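Local coordinates for glycoside hydrolase family protein (Novosphingobium sp. PP1Y, PDB 6Q2F), which probably hydrolyses alpha-L-rhamnosides, releasing rhamnose from rhamnosylated compounds, and holds a sodium ion, at residues Ala888-Pro893 with Asn909-Ala914; Ile917-Arg922 with Val952-Asp957; Trp610-Asp615 with Leu660-Asp665; Pro928-Pro933 with Val962-Arg967. All blocks are in the same frame, centred on the assembly; numbering follows the deposited sequence.

Contact 1 (Ala888-Pro893 with Asn909-Ala914); sequences AGVKIP and NQQEAA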
loop_
_atom_site.group_PDB
_atom_site.type_symbol
_atom_site.label_atom_id
_atom_site.label_comp_id
_atom_site.label_asym_id
_atom_site.label_seq_id
_atom_site.Cartn_x
_atom_site.Cartn_y
_atom_site.Cartn_z
ATOM N N ALA A 888 22.621 18.842 -11.405
ATOM C CA ALA A 888 21.470 18.271 -12.085
ATOM C C ALA A 888 21.159 16.909 -11.482
ATOM O O ALA A 888 22.052 16.193 -11.018
ATOM C CB ALA A 888 21.720 18.150 -13.589
ATOM N N GLY A 889 19.874 16.561 -11.473
ATOM C CA GLY A 889 19.413 15.338 -10.845
ATOM C C GLY A 889 19.257 15.400 -9.342
ATOM O O GLY A 889 18.750 14.440 -8.749
ATOM N N VAL A 890 19.684 16.484 -8.698
ATOM C CA VAL A 890 19.476 16.612 -7.261
ATOM C C VAL A 890 17.990 16.809 -7.011
ATOM O O VAL A 890 17.359 17.702 -7.591
ATOM C CB VAL A 890 20.303 17.760 -6.668
ATOM C CG1 VAL A 890 19.774 18.154 -5.288
ATOM C CG2 VAL A 890 21.778 17.356 -6.567
ATOM N N LYS A 891 17.415 15.956 -6.174
ATOM C CA LYS A 891 16.014 16.068 -5.817
ATOM C C LYS A 891 15.931 16.678 -4.434
ATOM O O LYS A 891 16.618 16.227 -3.511
ATOM C CB LYS A 891 15.311 14.712 -5.829
ATOM C CG LYS A 891 15.621 13.832 -7.020
ATOM C CD LYS A 891 15.140 14.443 -8.308
ATOM C CE LYS A 891 15.647 13.643 -9.504
ATOM N NZ LYS A 891 15.589 14.422 -10.779
ATOM N N ILE A 892 15.096 17.698 -4.296
ATOM C CA ILE A 892 14.738 18.234 -2.989
ATOM C C ILE A 892 13.221 18.363 -2.965
ATOM O O ILE A 892 12.694 19.477 -3.103
ATOM C CB ILE A 892 15.444 19.575 -2.715
ATOM C CG1 ILE A 892 16.963 19.405 -2.803
ATOM C CG2 ILE A 892 15.076 20.115 -1.340
ATOM C CD1 ILE A 892 17.739 20.686 -2.581
ATOM N N PRO A 893 12.486 17.259 -2.820
ATOM C CA PRO A 893 11.015 17.345 -2.821
ATOM C C PRO A 893 10.546 18.117 -1.601
ATOM O O PRO A 893 11.306 18.373 -0.667
ATOM C CB PRO A 893 10.565 15.878 -2.782
ATOM C CG PRO A 893 11.702 15.177 -2.045
ATOM C CD PRO A 893 12.971 15.912 -2.457
ATOM N N ASN A 909 16.749 16.921 1.405
ATOM C CA ASN A 909 17.833 16.706 0.451
ATOM C C ASN A 909 18.035 15.206 0.309
ATOM O O ASN A 909 18.718 14.570 1.114
ATOM C CB ASN A 909 19.112 17.402 0.904
ATOM C CG ASN A 909 20.324 16.943 0.125
ATOM O OD1 ASN A 909 20.225 16.610 -1.049
ATOM N ND2 ASN A 909 21.489 16.927 0.782
ATOM N N GLN A 910 17.448 14.630 -0.738
ATOM C CA GLN A 910 17.532 13.187 -0.943
ATOM C C GLN A 910 18.846 12.768 -1.584
ATOM O O GLN A 910 18.850 12.033 -2.579
ATOM C CB GLN A 910 16.377 12.701 -1.807
ATOM C CG GLN A 910 15.049 12.837 -1.136
ATOM C CD GLN A 910 13.918 12.335 -2.015
ATOM O OE1 GLN A 910 14.053 12.221 -3.231
ATOM N NE2 GLN A 910 12.810 11.988 -1.386
ATOM N N GLN A 911 19.944 13.239 -1.034
ATOM C CA GLN A 911 21.236 12.879 -1.559
ATOM C C GLN A 911 22.261 12.804 -0.462
ATOM O O GLN A 911 22.176 13.533 0.488
ATOM C CB GLN A 911 21.687 13.902 -2.584
ATOM C CG GLN A 911 21.099 13.722 -3.961
ATOM C CD GLN A 911 19.782 14.438 -4.161
ATOM O OE1 GLN A 911 19.400 15.276 -3.380
ATOM N NE2 GLN A 911 19.095 14.087 -5.202
ATOM N N GLU A 912 23.239 11.926 -0.604
ATOM C CA GLU A 912 24.321 11.879 0.374
ATOM C C GLU A 912 25.152 13.156 0.347
ATOM O O GLU A 912 25.635 13.591 1.396
ATOM C CB GLU A 912 25.206 10.653 0.143
ATOM C CG GLU A 912 24.596 9.373 0.707
ATOM C CD GLU A 912 25.354 8.123 0.309
ATOM O OE1 GLU A 912 25.444 7.841 -0.904
ATOM O OE2 GLU A 912 25.857 7.427 1.218
ATOM N N ALA A 913 25.314 13.777 -0.819
ATOM C CA ALA A 913 26.121 14.988 -0.928
ATOM C C ALA A 913 25.376 16.200 -0.379
ATOM O O ALA A 913 24.221 16.450 -0.734
ATOM C CB ALA A 913 26.515 15.250 -2.380
ATOM N N ALA A 914 26.054 16.954 0.481
ATOM C CA ALA A 914 25.533 18.228 0.943
ATOM C C ALA A 914 25.254 19.145 -0.245
ATOM O O ALA A 914 25.890 19.045 -1.296
ATOM C CB ALA A 914 26.528 18.903 1.889
#

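Contact 2 (Ile917-Arg922 with Val952-Asp957); sequences IEAHFR and VPLHLD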
loop_
_atom_site.group_PDB
_atom_site.type_symbol
_atom_site.label_atom_id
_atom_site.label_comp_id
_atom_site.label_asym_id
_atom_site.label_seq_id
_atom_site.Cartn_x
_atom_site.Cartn_y
_atom_site.Cartn_z
ATOM N N ILE A 917 22.108 25.706 -1.747
ATOM C CA ILE A 917 21.163 26.146 -2.760
ATOM C C ILE A 917 20.676 27.553 -2.439
ATOM O O ILE A 917 20.871 28.076 -1.343
ATOM C CB ILE A 917 19.962 25.193 -2.891
ATOM C CG1 ILE A 917 19.152 25.192 -1.592
ATOM C CG2 ILE A 917 20.421 23.786 -3.249
ATOM C CD1 ILE A 917 17.867 24.326 -1.656
ATOM N N GLU A 918 20.013 28.156 -3.420
ATOM C CA GLU A 918 19.141 29.297 -3.191
ATOM C C GLU A 918 17.720 28.790 -3.371
ATOM O O GLU A 918 17.353 28.340 -4.464
ATOM C CB GLU A 918 19.452 30.461 -4.139
ATOM C CG GLU A 918 20.781 31.170 -3.847
ATOM C CD GLU A 918 20.656 32.692 -3.843
ATOM O OE1 GLU A 918 20.205 33.272 -4.859
ATOM O OE2 GLU A 918 20.995 33.303 -2.808
ATOM N N ALA A 919 16.943 28.823 -2.295
ATOM C CA ALA A 919 15.607 28.239 -2.277
ATOM C C ALA A 919 14.575 29.337 -2.494
ATOM O O ALA A 919 14.635 30.383 -1.834
ATOM C CB ALA A 919 15.343 27.515 -0.957
ATOM N N HIS A 920 13.642 29.099 -3.426
ATOM C CA HIS A 920 12.611 30.060 -3.826
ATOM C C HIS A 920 11.258 29.564 -3.349
ATOM O O HIS A 920 10.822 28.484 -3.751
ATOM C CB HIS A 920 12.564 30.248 -5.347
ATOM C CG HIS A 920 13.805 30.858 -5.925
ATOM N ND1 HIS A 920 13.791 32.034 -6.647
ATOM C CD2 HIS A 920 15.099 30.457 -5.881
ATOM C CE1 HIS A 920 15.025 32.335 -7.013
ATOM N NE2 HIS A 920 15.834 31.386 -6.577
ATOM N N PHE A 921 10.593 30.355 -2.512
ATOM C CA PHE A 921 9.285 30.004 -1.981
ATOM C C PHE A 921 8.273 31.032 -2.464
ATOM O O PHE A 921 8.559 32.242 -2.475
ATOM C CB PHE A 921 9.296 29.948 -0.453
ATOM C CG PHE A 921 10.363 29.058 0.112
ATOM C CD1 PHE A 921 11.652 29.527 0.274
ATOM C CD2 PHE A 921 10.078 27.752 0.481
ATOM C CE1 PHE A 921 12.634 28.714 0.794
ATOM C CE2 PHE A 921 11.054 26.932 1.001
ATOM C CZ PHE A 921 12.340 27.413 1.152
ATOM N N ARG A 922 7.099 30.546 -2.880
ATOM C CA ARG A 922 6.016 31.425 -3.319
ATOM C C ARG A 922 5.305 31.974 -2.083
ATOM O O ARG A 922 4.192 31.588 -1.726
ATOM C CB ARG A 922 5.057 30.680 -4.237
ATOM C CG ARG A 922 3.972 31.566 -4.876
ATOM C CD ARG A 922 3.007 30.710 -5.710
ATOM N NE ARG A 922 2.305 29.721 -4.894
ATOM C CZ ARG A 922 1.863 28.545 -5.339
ATOM N NH1 ARG A 922 2.081 28.175 -6.594
ATOM N NH2 ARG A 922 1.221 27.729 -4.518
ATOM N N VAL A 952 15.871 32.185 -0.158
ATOM C CA VAL A 952 16.620 31.890 1.034
ATOM C C VAL A 952 17.821 31.066 0.731
ATOM O O VAL A 952 17.691 30.040 0.136
ATOM C CB VAL A 952 15.751 31.106 2.010
ATOM C CG1 VAL A 952 16.474 30.827 3.299
ATOM C CG2 VAL A 952 14.479 31.848 2.277
ATOM N N PRO A 953 19.003 31.476 1.141
ATOM C CA PRO A 953 20.162 30.628 0.883
ATOM C C PRO A 953 20.158 29.507 1.920
ATOM O O PRO A 953 20.071 29.774 3.081
ATOM C CB PRO A 953 21.335 31.555 1.083
ATOM C CG PRO A 953 20.831 32.618 1.958
ATOM C CD PRO A 953 19.390 32.790 1.643
ATOM N N LEU A 954 20.245 28.275 1.484
ATOM C CA LEU A 954 20.179 27.136 2.388
ATOM C C LEU A 954 21.395 26.255 2.198
ATOM O O LEU A 954 21.814 25.990 1.066
ATOM C CB LEU A 954 18.921 26.288 2.158
ATOM C CG LEU A 954 17.580 26.848 2.616
ATOM C CD1 LEU A 954 16.525 25.810 2.331
ATOM C CD2 LEU A 954 17.614 27.173 4.098
ATOM N N HIS A 955 21.949 25.797 3.306
ATOM C CA HIS A 955 22.883 24.690 3.274
ATOM C C HIS A 955 22.151 23.474 3.803
ATOM O O HIS A 955 21.536 23.533 4.870
ATOM C CB HIS A 955 24.135 24.942 4.111
ATOM C CG HIS A 955 25.051 23.763 4.135
ATOM N ND1 HIS A 955 25.980 23.530 3.144
ATOM C CD2 HIS A 955 25.128 22.709 4.984
ATOM C CE1 HIS A 955 26.623 22.406 3.408
ATOM N NE2 HIS A 955 26.124 21.887 4.516
ATOM N N LEU A 956 22.210 22.385 3.058
ATOM C CA LEU A 956 21.578 21.143 3.469
ATOM C C LEU A 956 22.648 20.066 3.555
ATOM O O LEU A 956 23.335 19.794 2.566
ATOM C CB LEU A 956 20.472 20.754 2.486
ATOM C CG LEU A 956 19.247 21.672 2.528
ATOM C CD1 LEU A 956 18.247 21.312 1.424
ATOM C CD2 LEU A 956 18.591 21.584 3.896
ATOM N N ASP A 957 22.812 19.479 4.736
ATOM C CA ASP A 957 23.678 18.318 4.834
ATOM C C ASP A 957 23.074 17.175 4.024
ATOM O O ASP A 957 21.892 17.197 3.655
ATOM C CB ASP A 957 23.860 17.886 6.292
ATOM C CG ASP A 957 24.452 18.974 7.160
ATOM O OD1 ASP A 957 25.394 19.659 6.690
ATOM O OD2 ASP A 957 23.978 19.137 8.309
#

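Contact 3 (Trp610-Asp615 with Leu660-Asp665); sequences WTFNRD and LKRFID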
loop_
_atom_site.group_PDB
_atom_site.type_symbol
_atom_site.label_atom_id
_atom_site.label_comp_id
_atom_site.label_asym_id
_atom_site.label_seq_id
_atom_site.Cartn_x
_atom_site.Cartn_y
_atom_site.Cartn_z
ATOM N N TRP A 610 8.476 0.284 3.163
ATOM C CA TRP A 610 9.519 -0.644 3.571
ATOM C C TRP A 610 10.891 0.025 3.478
ATOM O O TRP A 610 11.105 0.939 2.679
ATOM C CB TRP A 610 9.510 -1.895 2.689
ATOM C CG TRP A 610 8.387 -2.855 2.967
ATOM C CD1 TRP A 610 7.106 -2.544 3.303
ATOM C CD2 TRP A 610 8.459 -4.277 2.930
ATOM N NE1 TRP A 610 6.378 -3.684 3.483
ATOM C CE2 TRP A 610 7.189 -4.765 3.260
ATOM C CE3 TRP A 610 9.482 -5.189 2.652
ATOM C CZ2 TRP A 610 6.902 -6.127 3.310
ATOM C CZ3 TRP A 610 9.199 -6.540 2.712
ATOM C CH2 TRP A 610 7.917 -6.995 3.040
ATOM N N THR A 611 11.818 -0.424 4.321
ATOM C CA THR A 611 13.196 -0.003 4.157
ATOM C C THR A 611 13.719 -0.497 2.814
ATOM O O THR A 611 13.230 -1.477 2.243
ATOM C CB THR A 611 14.060 -0.535 5.292
ATOM O OG1 THR A 611 14.176 -1.953 5.170
ATOM C CG2 THR A 611 13.412 -0.170 6.640
ATOM N N PHE A 612 14.718 0.211 2.301
ATOM C CA PHE A 612 15.270 -0.121 0.997
ATOM C C PHE A 612 16.726 0.321 0.951
ATOM O O PHE A 612 17.114 1.293 1.610
ATOM C CB PHE A 612 14.477 0.553 -0.126
ATOM C CG PHE A 612 14.414 2.056 -0.001
ATOM C CD1 PHE A 612 13.415 2.656 0.750
ATOM C CD2 PHE A 612 15.351 2.865 -0.631
ATOM C CE1 PHE A 612 13.359 4.032 0.880
ATOM C CE2 PHE A 612 15.294 4.253 -0.525
ATOM C CZ PHE A 612 14.308 4.836 0.239
ATOM N N ASN A 613 17.522 -0.389 0.158
ATOM C CA ASN A 613 18.878 0.062 -0.133
ATOM C C ASN A 613 18.859 1.319 -0.997
ATOM O O ASN A 613 18.060 1.445 -1.932
ATOM C CB ASN A 613 19.663 -1.045 -0.829
ATOM C CG ASN A 613 19.857 -2.251 0.066
ATOM O OD1 ASN A 613 20.144 -2.108 1.256
ATOM N ND2 ASN A 613 19.682 -3.445 -0.491
ATOM N N ARG A 614 19.754 2.258 -0.679
ATOM C CA ARG A 614 19.808 3.510 -1.425
ATOM C C ARG A 614 20.018 3.253 -2.910
ATOM O O ARG A 614 19.404 3.916 -3.751
ATOM C CB ARG A 614 20.913 4.408 -0.868
ATOM C CG ARG A 614 20.796 5.852 -1.358
ATOM C CD ARG A 614 21.954 6.715 -0.889
ATOM N NE ARG A 614 22.001 6.801 0.565
ATOM C CZ ARG A 614 21.588 7.855 1.264
ATOM N NH1 ARG A 614 21.095 8.923 0.641
ATOM N NH2 ARG A 614 21.675 7.840 2.589
ATOM N N ASP A 615 20.877 2.284 -3.243
ATOM C CA ASP A 615 21.045 1.826 -4.622
ATOM C C ASP A 615 19.706 1.554 -5.295
ATOM O O ASP A 615 19.471 1.964 -6.436
ATOM C CB ASP A 615 21.877 0.539 -4.647
ATOM C CG ASP A 615 23.344 0.791 -4.530
ATOM O OD1 ASP A 615 23.791 1.887 -4.940
ATOM O OD2 ASP A 615 24.058 -0.112 -4.040
ATOM N N LEU A 660 17.703 4.907 9.772
ATOM C CA LEU A 660 16.283 4.992 9.494
ATOM C C LEU A 660 15.845 6.361 9.017
ATOM O O LEU A 660 14.750 6.479 8.474
ATOM C CB LEU A 660 15.488 4.615 10.745
ATOM C CG LEU A 660 15.809 3.223 11.289
ATOM C CD1 LEU A 660 15.072 2.984 12.612
ATOM C CD2 LEU A 660 15.431 2.164 10.258
ATOM N N LYS A 661 16.662 7.390 9.208
ATOM C CA LYS A 661 16.195 8.758 9.004
ATOM C C LYS A 661 15.675 8.966 7.585
ATOM O O LYS A 661 14.589 9.527 7.385
ATOM C CB LYS A 661 17.325 9.744 9.304
ATOM C CG LYS A 661 16.921 11.193 9.298
ATOM C CD LYS A 661 18.185 12.055 9.319
ATOM C CE LYS A 661 17.879 13.544 9.272
ATOM N NZ LYS A 661 17.048 13.958 8.082
ATOM N N ARG A 662 16.443 8.521 6.584
ATOM C CA ARG A 662 16.046 8.693 5.190
ATOM C C ARG A 662 14.711 8.016 4.880
ATOM O O ARG A 662 13.997 8.460 3.972
ATOM C CB ARG A 662 17.134 8.143 4.265
ATOM C CG ARG A 662 17.542 6.717 4.592
ATOM C CD ARG A 662 18.811 6.271 3.846
ATOM N NE ARG A 662 18.400 5.605 2.629
ATOM C CZ ARG A 662 18.538 4.312 2.372
ATOM N NH1 ARG A 662 19.143 3.503 3.230
ATOM N NH2 ARG A 662 18.075 3.841 1.222
ATOM N N PHE A 663 14.352 6.937 5.602
ATOM C CA PHE A 663 13.064 6.284 5.330
ATOM C C PHE A 663 11.905 7.152 5.825
ATOM O O PHE A 663 10.981 7.456 5.066
ATOM C CB PHE A 663 13.010 4.882 5.962
ATOM C CG PHE A 663 14.126 3.980 5.531
ATOM C CD1 PHE A 663 14.484 3.911 4.194
ATOM C CD2 PHE A 663 14.821 3.209 6.455
ATOM C CE1 PHE A 663 15.534 3.103 3.780
ATOM C CE2 PHE A 663 15.874 2.387 6.050
ATOM C CZ PHE A 663 16.236 2.336 4.711
ATOM N N ILE A 664 11.977 7.617 7.082
ATOM C CA ILE A 664 10.903 8.416 7.674
ATOM C C ILE A 664 10.799 9.770 6.994
ATOM O O ILE A 664 9.712 10.342 6.903
ATOM C CB ILE A 664 11.116 8.566 9.196
ATOM C CG1 ILE A 664 9.768 8.685 9.908
ATOM C CG2 ILE A 664 12.069 9.717 9.553
ATOM C CD1 ILE A 664 9.034 7.339 10.005
ATOM N N ASP A 665 11.934 10.321 6.544
ATOM C CA ASP A 665 11.904 11.567 5.784
ATOM C C ASP A 665 11.192 11.365 4.452
ATOM O O ASP A 665 10.451 12.240 3.996
ATOM C CB ASP A 665 13.333 12.102 5.587
ATOM C CG ASP A 665 13.986 12.557 6.905
ATOM O OD1 ASP A 665 13.292 12.656 7.942
ATOM O OD2 ASP A 665 15.206 12.828 6.915
#

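Contact 4 (Pro928-Pro933 with Val962-Arg967); sequences PELWHP and VFVVFR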
loop_
_atom_site.group_PDB
_atom_site.type_symbol
_atom_site.label_atom_id
_atom_site.label_comp_id
_atom_site.label_asym_id
_atom_site.label_seq_id
_atom_site.Cartn_x
_atom_site.Cartn_y
_atom_site.Cartn_z
ATOM N N PRO A 928 11.412 34.173 7.142
ATOM C CA PRO A 928 11.534 32.727 7.320
ATOM C C PRO A 928 12.440 32.407 8.487
ATOM O O PRO A 928 13.311 33.193 8.849
ATOM C CB PRO A 928 12.138 32.255 5.992
ATOM C CG PRO A 928 12.831 33.464 5.439
ATOM C CD PRO A 928 12.065 34.654 5.916
ATOM N N GLU A 929 12.199 31.246 9.092
ATOM C CA GLU A 929 13.095 30.670 10.081
ATOM C C GLU A 929 13.226 29.184 9.802
ATOM O O GLU A 929 12.277 28.545 9.329
ATOM C CB GLU A 929 12.582 30.870 11.509
ATOM C CG GLU A 929 12.696 32.293 12.033
ATOM C CD GLU A 929 12.256 32.407 13.488
ATOM O OE1 GLU A 929 11.354 31.639 13.902
ATOM O OE2 GLU A 929 12.826 33.250 14.216
ATOM N N LEU A 930 14.411 28.639 10.078
ATOM C CA LEU A 930 14.576 27.189 10.050
ATOM C C LEU A 930 14.153 26.591 11.382
ATOM O O LEU A 930 14.594 27.050 12.441
ATOM C CB LEU A 930 16.022 26.790 9.763
ATOM C CG LEU A 930 16.662 27.313 8.492
ATOM C CD1 LEU A 930 18.094 26.797 8.380
ATOM C CD2 LEU A 930 15.830 26.929 7.293
ATOM N N TRP A 931 13.312 25.557 11.330
ATOM C CA TRP A 931 12.943 24.780 12.508
ATOM C C TRP A 931 13.540 23.389 12.390
ATOM O O TRP A 931 13.370 22.723 11.370
ATOM C CB TRP A 931 11.427 24.682 12.672
ATOM C CG TRP A 931 10.755 25.964 13.014
ATOM C CD1 TRP A 931 11.140 27.220 12.642
ATOM C CD2 TRP A 931 9.565 26.128 13.805
ATOM N NE1 TRP A 931 10.268 28.155 13.155
ATOM C CE2 TRP A 931 9.292 27.510 13.867
ATOM C CE3 TRP A 931 8.718 25.238 14.481
ATOM C CZ2 TRP A 931 8.207 28.028 14.566
ATOM C CZ3 TRP A 931 7.632 25.750 15.174
ATOM C CH2 TRP A 931 7.384 27.136 15.211
ATOM N N HIS A 932 14.255 22.959 13.429
ATOM C CA HIS A 932 14.992 21.707 13.381
ATOM C C HIS A 932 14.282 20.661 14.220
ATOM O O HIS A 932 14.163 20.841 15.440
ATOM C CB HIS A 932 16.422 21.900 13.888
ATOM C CG HIS A 932 17.226 22.866 13.087
ATOM N ND1 HIS A 932 17.831 22.524 11.897
ATOM C CD2 HIS A 932 17.564 24.157 13.331
ATOM C CE1 HIS A 932 18.497 23.572 11.437
ATOM N NE2 HIS A 932 18.350 24.573 12.286
ATOM N N PRO A 933 13.792 19.565 13.638
ATOM C CA PRO A 933 13.108 18.553 14.468
ATOM C C PRO A 933 14.043 17.778 15.382
ATOM O O PRO A 933 13.555 17.168 16.347
ATOM C CB PRO A 933 12.429 17.638 13.434
ATOM C CG PRO A 933 13.180 17.871 12.147
ATOM C CD PRO A 933 13.597 19.334 12.193
ATOM N N VAL A 962 14.499 19.645 6.854
ATOM C CA VAL A 962 14.374 20.868 7.629
ATOM C C VAL A 962 13.068 21.553 7.283
ATOM O O VAL A 962 12.538 21.406 6.180
ATOM C CB VAL A 962 15.583 21.805 7.395
ATOM C CG1 VAL A 962 15.485 22.489 6.029
ATOM C CG2 VAL A 962 15.713 22.819 8.531
ATOM N N PHE A 963 12.551 22.308 8.239
ATOM C CA PHE A 963 11.360 23.099 8.020
ATOM C C PHE A 963 11.768 24.552 7.820
ATOM O O PHE A 963 12.546 25.100 8.612
ATOM C CB PHE A 963 10.404 22.931 9.201
ATOM C CG PHE A 963 9.823 21.542 9.313
ATOM C CD1 PHE A 963 10.504 20.535 9.988
ATOM C CD2 PHE A 963 8.601 21.247 8.730
ATOM C CE1 PHE A 963 9.971 19.249 10.085
ATOM C CE2 PHE A 963 8.046 19.967 8.822
ATOM C CZ PHE A 963 8.726 18.969 9.501
ATOM N N VAL A 964 11.298 25.147 6.733
ATOM C CA VAL A 964 11.447 26.579 6.496
ATOM C C VAL A 964 10.083 27.181 6.798
ATOM O O VAL A 964 9.098 26.925 6.096
ATOM C CB VAL A 964 11.938 26.890 5.077
ATOM C CG1 VAL A 964 12.311 28.387 4.937
ATOM C CG2 VAL A 964 13.163 26.044 4.755
ATOM N N VAL A 965 10.008 27.935 7.883
ATOM C CA VAL A 965 8.750 28.368 8.473
ATOM C C VAL A 965 8.573 29.857 8.207
ATOM O O VAL A 965 9.473 30.656 8.497
ATOM C CB VAL A 965 8.739 28.059 9.980
ATOM C CG1 VAL A 965 7.493 28.615 10.624
ATOM C CG2 VAL A 965 8.830 26.555 10.174
ATOM N N PHE A 966 7.408 30.225 7.669
ATOM C CA PHE A 966 7.073 31.612 7.319
ATOM C C PHE A 966 5.861 32.040 8.133
ATOM O O PHE A 966 4.736 32.040 7.630
ATOM C CB PHE A 966 6.782 31.739 5.867
ATOM C CG PHE A 966 7.937 31.433 4.975
ATOM C CD1 PHE A 966 8.232 30.128 4.614
ATOM C CD2 PHE A 966 8.713 32.461 4.469
ATOM C CE1 PHE A 966 9.284 29.861 3.767
ATOM C CE2 PHE A 966 9.762 32.194 3.628
ATOM C CZ PHE A 966 10.052 30.902 3.278
ATOM N N ARG A 967 6.088 32.439 9.377
ATOM C CA ARG A 967 4.963 32.812 10.220
ATOM C C ARG A 967 5.143 34.184 10.847
ATOM O O ARG A 967 4.162 34.915 11.024
ATOM C CB ARG A 967 4.740 31.777 11.323
ATOM C CG ARG A 967 4.225 30.450 10.798
ATOM C CD ARG A 967 4.378 29.361 11.860
ATOM N NE ARG A 967 3.119 29.043 12.504
ATOM C CZ ARG A 967 2.801 29.443 13.721
ATOM N NH1 ARG A 967 3.658 30.172 14.424
ATOM N NH2 ARG A 967 1.633 29.108 14.233
#

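Contact 1 (Ala888-Pro893 with Asn909-Ala914)
Q910 meets K891 and P893 where two loops of an antiparallel beta-sheet domain run side by side. Q910 is the centre of an inverse gamma turn that follows strand 902-908, while segment 888-893 leads into strand 894-899. The backbone bond across the pair is weak. Q910 N donates to K891 O over 3.3 Å, at 154°. Q911 adds a polar side chain. It bends at its second torsion (chi2 89°), and this lays the amide group against the backbone of K891 and the side chain of V890. Which end of that amide is nitrogen is doubtful. Van der Waals contacts make up the rest. The side chain of Q910 runs extended past the ring of P893, with NE2 of Q910 3.4 Å from CG of P893. OE1 of Q910 lies 3.8 Å from CB of K891. L666 and V669 of helix 657-670 cover this side. CG1 of I892 touches CA of N909 at 4.3 Å, and I892 also reaches I917 and L956. CB of N909 points away from segment 888-893. ND2 of N909 bonds to D957 O and also to A913 O, the latter at 3.2 Å and 168°, close to the amide plane.

Contact 2 (Ile917-Arg922 with Val952-Asp957)
I917 and A919 bond to L954 and V952 through four backbone hydrogen bonds. I917 N gives to L954 O at 2.8 Å, and L954 N returns a bond to I917 O at 2.9 Å. A919 N gives to V952 O and V952 N to A919 O, both at 2.8 Å. Between them E918 and P953 form a non-hydrogen-bonded pair. There P953 CA makes a CA-H...O contact with I917 O at 3.5 Å. The side chains of I917, A919, V952 and L954 share one face. I917 and L954 lie side by side and point the same way. CG1 of I917 sits between the backbone N and the carbonyl carbon (chi1 64°), and from there it touches CB of L954 at 3.9 Å. CD1 of L954 reaches CB of A919, also at 3.9 Å. The ring of F921 meets CG2 of V952 obliquely through CE1. E918 and P953 occupy the other, exposed face.

Further out, F881 and F883 of strand 881-884 pack on A919 and I917. Y905 meets the F921 ring edge-to-face. On the far side V952 rests on I941 and Y943 of strand 937-946. The two segments are thus neighbouring strands inside a curled antiparallel sheet, whose apolar face turns toward strand 902-908, as in a beta-sandwich.

Contact 3 (Trp610-Asp615 with Leu660-Asp665)
R662 reaches from its helix to the carbonyl of F612 and brings its guanidinium, steeply turned, up to the F612 ring. From CB, its CG sits between the backbone N and the carbonyl carbon (chi1 52°) and lies over one face of the neighbouring F663 ring. CD of R662 comes within 3.5 Å of R614 NH2. NE of R662 lies over the R614 guanidinium, 4.0 Å from R614 NH2. These are like charges, but R614 has a salt bridge to D959. CZ of R662 stands 4.8 Å from the F612 ring centroid, an off-centre cation-pi contact. At the tip, R662 NH2 donates to F612 O at 2.8 Å in a bent bond (131°), from above the carbonyl plane. A leucine here would remove the guanidinium and would probably leave F612 O without this donor and the F612 ring without its cation-pi partner.

F663 completes the grip. Its edge meets the F612 face, with centroids 5.1 Å apart and planes at 63°. T611 CA sits over the F663 face, 3.9 Å from the centroid, as a CH-pi contact. Segment 610-615 is the loop after strand 604-610 of the parallel (beta/alpha)8-type barrel. It packs on helix 657-670, with T611 on A648 of strand 642-649 and L660 on W714 of helix 712-726.

Contact 4 (Pro928-Pro933 with Val962-Arg967)
W931 lays its indole against V965, and these two residues have the most surface buried here. V965 CG2 stands over one face of the five-membered ring of W931, 3.4 Å from its centroid and 11° off the normal. This is a close CH-pi contact. CG of W931 is anti to the carbonyl carbon (chi1 -68°), which swings the indole toward V965 and not over its direct partner F963. V965 CB also touches the ring, 3.5 Å from W931 NE1. F46 and L42 of helix 42-47 pack on the same indole. An alanine in place of W931 would remove the indole and is likely to open a gap between V965 and helix 42-47.

F963 is the third main residue. It pairs with W931, whose N gives to F963 O at 2.9 Å. F963 N returns a longer bond to W931 O at 3.3 Å. P933 CD comes to the edge of the F963 ring, 4.0 Å from CD1 of F963. L724 and L725 of helix 712-726 also touch this phenylalanine. E929 and V965 exchange two further backbone bonds.

The other face of the sheet carries L930 and V964, which lie side by side. Beside them, P928 CB sits over the F966 ring, 3.8 Å from its centroid. Two hydrogen-bonded pairs flank one non-hydrogen-bonded pair, L930 with V964. This is regular antiparallel pairing of strands 926-932 and 961-967, inside a curled antiparallel sheet with both faces covered.

Contacts 2 and 4 belong to the same curled sheet, with centres about 11 Å apart. Their segments alternate along the chain. The L930 and V964 face of contact 4 packs on the I917, A919, V952 and L954 face of contact 2: L954 CD2 lies 3.7 Å from L930 CD2, and F921 CD1 lies 3.7 Å from F966 CZ. Contact 1 joins loops at one end of this sheet. Its centre is about 12 Å from that of contact 2, and I892 CD1 touches I917 CD1 at 3.8 Å. Contact 3 is in the barrel. Segment 909-914 touches its loop where E912 CG packs 3.4 Å from R614 CZ. The sodium ion is bound by D503, S504, E583, E586 and E644. E644 is on strand 642-649, on which T611 of contact 3 packs.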